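Local structure of putative glyoxalase superfamily protein (Ralstonia eutropha, 3IUZ) at residues V52-I57 with N237-R242. The protein probably acts as an iron(II)-dependent dioxygenase of the 2-oxoadipate dioxygenase/decarboxylase family, which yields 2-hydroxyglutarate. Sequence-based numbering, arbitrary orientation. Where two conformers were deposited one is given.
Sequences VLFAGI and NHATDR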
ATOM      1  N   VAL A  52      -5.067   6.906   6.049  1.00 16.64           N
ATOM      2  CA  VAL A  52      -3.941   7.051   6.943  1.00 16.48           C
ATOM      3  C   VAL A  52      -2.721   6.513   6.238  1.00 15.90           C
ATOM      4  O   VAL A  52      -1.648   7.159   6.260  1.00 14.57           O
ATOM      5  CB  VAL A  52      -4.191   6.382   8.306  1.00 16.68           C
ATOM      6  CG1 VAL A  52      -2.907   6.387   9.148  1.00 16.97           C
ATOM      7  CG2 VAL A  52      -5.380   7.076   9.003  1.00 14.97           C
ATOM      8  N   LEU A  53      -2.897   5.395   5.516  1.00 15.70           N
ATOM      9  CA  LEU A  53      -1.790   4.759   4.828  1.00 16.29           C
ATOM     10  C   LEU A  53      -1.308   5.628   3.641  1.00 17.08           C
ATOM     11  O   LEU A  53      -0.119   5.755   3.387  1.00 17.62           O
ATOM     12  CB  LEU A  53      -2.159   3.322   4.374  1.00 16.83           C
ATOM     13  CG  LEU A  53      -2.302   2.283   5.504  1.00 16.49           C
ATOM     14  CD1 LEU A  53      -2.824   0.930   4.935  1.00 14.71           C
ATOM     15  CD2 LEU A  53      -0.960   2.116   6.269  1.00 17.36           C
ATOM     16  N   PHE A  54      -2.253   6.211   2.934  1.00 16.88           N
ATOM     17  CA  PHE A  54      -2.000   7.194   1.897  1.00 16.37           C
ATOM     18  C   PHE A  54      -1.194   8.392   2.437  1.00 16.26           C
ATOM     19  O   PHE A  54      -0.171   8.767   1.867  1.00 15.38           O
ATOM     20  CB  PHE A  54      -3.315   7.649   1.255  1.00 16.55           C
ATOM     21  CG  PHE A  54      -3.126   8.597   0.088  1.00 18.19           C
ATOM     22  CD1 PHE A  54      -2.784   8.109  -1.158  1.00 17.03           C
ATOM     23  CD2 PHE A  54      -3.252   9.969   0.247  1.00 17.50           C
ATOM     24  CE1 PHE A  54      -2.587   8.978  -2.256  1.00 20.79           C
ATOM     25  CE2 PHE A  54      -3.005  10.856  -0.832  1.00 19.98           C
ATOM     26  CZ  PHE A  54      -2.716  10.346  -2.114  1.00 18.00           C
ATOM     27  N   ALA A  55      -1.603   8.948   3.564  1.00 16.06           N
ATOM     28  CA  ALA A  55      -0.843  10.017   4.176  1.00 16.90           C
ATOM     29  C   ALA A  55       0.594   9.601   4.488  1.00 18.48           C
ATOM     30  O   ALA A  55       1.528  10.418   4.362  1.00 18.98           O
ATOM     31  CB  ALA A  55      -1.542  10.523   5.404  1.00 16.93           C
ATOM     32  N   GLY A  56       0.764   8.350   4.895  1.00 19.32           N
ATOM     33  CA  GLY A  56       2.073   7.744   5.139  1.00 19.33           C
ATOM     34  C   GLY A  56       2.894   7.642   3.853  1.00 20.91           C
ATOM     35  O   GLY A  56       4.116   7.894   3.866  1.00 22.78           O
ATOM     36  N   ILE A  57       2.260   7.332   2.727  1.00 19.86           N
ATOM     37  CA  ILE A  57       2.969   7.351   1.421  0.50 19.63           C
ATOM     38  C   ILE A  57       3.453   8.743   1.102  1.00 20.43           C
ATOM     39  O   ILE A  57       4.611   8.925   0.728  1.00 21.79           O
ATOM     40  CB  ILE A  57       2.139   6.857   0.214  0.50 19.10           C
ATOM     41  CG1 ILE A  57       2.609   5.478  -0.213  0.50 18.23           C
ATOM     42  CG2 ILE A  57       2.282   7.808  -1.051  0.50 17.94           C
ATOM     43  CD1 ILE A  57       4.047   5.386  -0.537  0.50 14.41           C
ATOM     44  N   ASN A 237       4.507   0.068  -1.996  1.00 15.65           N
ATOM     45  CA  ASN A 237       5.401   0.284  -3.108  1.00 17.14           C
ATOM     46  C   ASN A 237       4.957   1.552  -3.875  1.00 17.64           C
ATOM     47  O   ASN A 237       5.798   2.324  -4.393  1.00 16.81           O
ATOM     48  CB  ASN A 237       5.339  -0.915  -4.018  1.00 16.97           C
ATOM     49  CG  ASN A 237       6.195  -0.777  -5.254  1.00 18.76           C
ATOM     50  OD1 ASN A 237       5.677  -0.484  -6.297  1.00 20.28           O
ATOM     51  ND2 ASN A 237       7.525  -0.990  -5.126  1.00 19.79           N
ATOM     52  N   HIS A 238       3.637   1.749  -3.945  1.00 16.62           N
ATOM     53  CA  HIS A 238       3.091   2.918  -4.569  1.00 17.01           C
ATOM     54  C   HIS A 238       1.643   3.110  -4.169  1.00 17.73           C
ATOM     55  O   HIS A 238       0.984   2.163  -3.672  1.00 17.77           O
ATOM     56  CB  HIS A 238       3.279   2.854  -6.105  1.00 17.50           C
ATOM     57  CG  HIS A 238       2.447   1.812  -6.800  1.00 18.79           C
ATOM     58  ND1 HIS A 238       2.946   0.582  -7.185  1.00 21.71           N
ATOM     59  CD2 HIS A 238       1.152   1.831  -7.205  1.00 20.24           C
ATOM     60  CE1 HIS A 238       2.003  -0.096  -7.815  1.00 18.86           C
ATOM     61  NE2 HIS A 238       0.895   0.622  -7.803  1.00 21.14           N
ATOM     62  N   ALA A 239       1.195   4.353  -4.295  1.00 16.55           N
ATOM     63  CA  ALA A 239      -0.208   4.681  -4.237  1.00 16.64           C
ATOM     64  C   ALA A 239      -0.627   5.213  -5.586  1.00 16.34           C
ATOM     65  O   ALA A 239       0.152   5.891  -6.259  1.00 16.85           O
ATOM     66  CB  ALA A 239      -0.494   5.724  -3.186  1.00 14.87           C
ATOM     67  N   THR A 240      -1.894   4.984  -5.925  1.00 16.46           N
ATOM     68  CA  THR A 240      -2.421   5.333  -7.234  1.00 15.78           C
ATOM     69  C   THR A 240      -3.661   6.178  -7.135  1.00 15.80           C
ATOM     70  O   THR A 240      -4.548   5.928  -6.296  1.00 16.79           O
ATOM     71  CB  THR A 240      -2.703   4.061  -8.036  1.00 17.74           C
ATOM     72  OG1 THR A 240      -1.496   3.308  -8.116  1.00 19.76           O
ATOM     73  CG2 THR A 240      -3.233   4.336  -9.482  1.00 14.13           C
ATOM     74  N   ASP A 241      -3.748   7.151  -8.031  1.00 15.54           N
ATOM     75  CA  ASP A 241      -4.745   8.226  -7.958  1.00 16.25           C
ATOM     76  C   ASP A 241      -5.537   8.063  -9.237  1.00 15.65           C
ATOM     77  O   ASP A 241      -4.952   8.042 -10.329  1.00 15.61           O
ATOM     78  CB  ASP A 241      -3.997   9.567  -7.879  1.00 15.24           C
ATOM     79  CG  ASP A 241      -4.886  10.795  -7.835  1.00 18.94           C
ATOM     80  OD1 ASP A 241      -6.134  10.707  -7.967  1.00 18.55           O
ATOM     81  OD2 ASP A 241      -4.300  11.905  -7.645  1.00 17.87           O
ATOM     82  N   ARG A 242      -6.855   7.925  -9.090  1.00 16.57           N
ATOM     83  CA  ARG A 242      -7.736   7.688 -10.226  1.00 15.15           C
ATOM     84  C   ARG A 242      -8.171   9.025 -10.829  1.00 16.02           C
ATOM     85  O   ARG A 242      -8.877   9.815 -10.167  1.00 17.07           O
ATOM     86  CB  ARG A 242      -8.969   6.864  -9.827  1.00 15.29           C
ATOM     87  CG  ARG A 242      -9.826   6.484 -11.024  1.00 15.32           C
ATOM     88  CD  ARG A 242     -11.155   5.815 -10.573  1.00 16.76           C
ATOM     89  NE  ARG A 242     -10.896   4.668  -9.686  1.00 17.97           N
ATOM     90  CZ  ARG A 242     -11.810   4.036  -8.978  1.00 19.54           C
ATOM     91  NH1 ARG A 242     -13.066   4.472  -8.982  1.00 17.47           N
ATOM     92  NH2 ARG A 242     -11.477   2.967  -8.250  1.00 18.49           N
TER
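Ala239 sets its methyl against the CD1-CE1 part of the Phe54 ring. Its CB lies 3.9 Å from Phe54 CD1 and 4.0 Å from Phe54 CE1, approaching the ring obliquely. On the next helical turn, Ile57 meets the same methyl through its CG2 branch: in the conformer given, Ile57 CG2 comes within 4.1 Å of Ala239 CB. A second conformer exists, so this touch is less certain. The CG of Phe54 is anti to the backbone N (chi1 -176°). This carries the ring out from the helix and down to the strand, although the bond to CB does not itself aim there. The bond from CA to CB of Ile57 points toward the strand. No hydrogen bond joins the two segments. The contact is small, apolar and buried. The helix comes in close over the alanine: the nearest CA atoms, those of Phe54 and Ala239, are 6.9 Å from each other.

The CB atoms of the neighbouring strand residues His238 and Thr240 point away from the helix. There, His238 ND1 donates to Asn237 OD1 at 3.1 Å. The bond is nearly straight (169°) and lies in the carbonyl plane on a lone pair of the amide oxygen. It probably helps fix the rotation of the imidazole, which also stacks on Phe302 and meets the ring of His82.

On the helix side, Phe80 and Tyr303, from the strands flanking 238-242, also touch Phe54. Strand 238-242 runs antiparallel to 80-87 and parallel to 293-306. The contact is thus helix-on-sheet packing: helix 42-60 lies against one face of a mixed beta-sheet, in a protein whose family belongs to the glyoxalase clan.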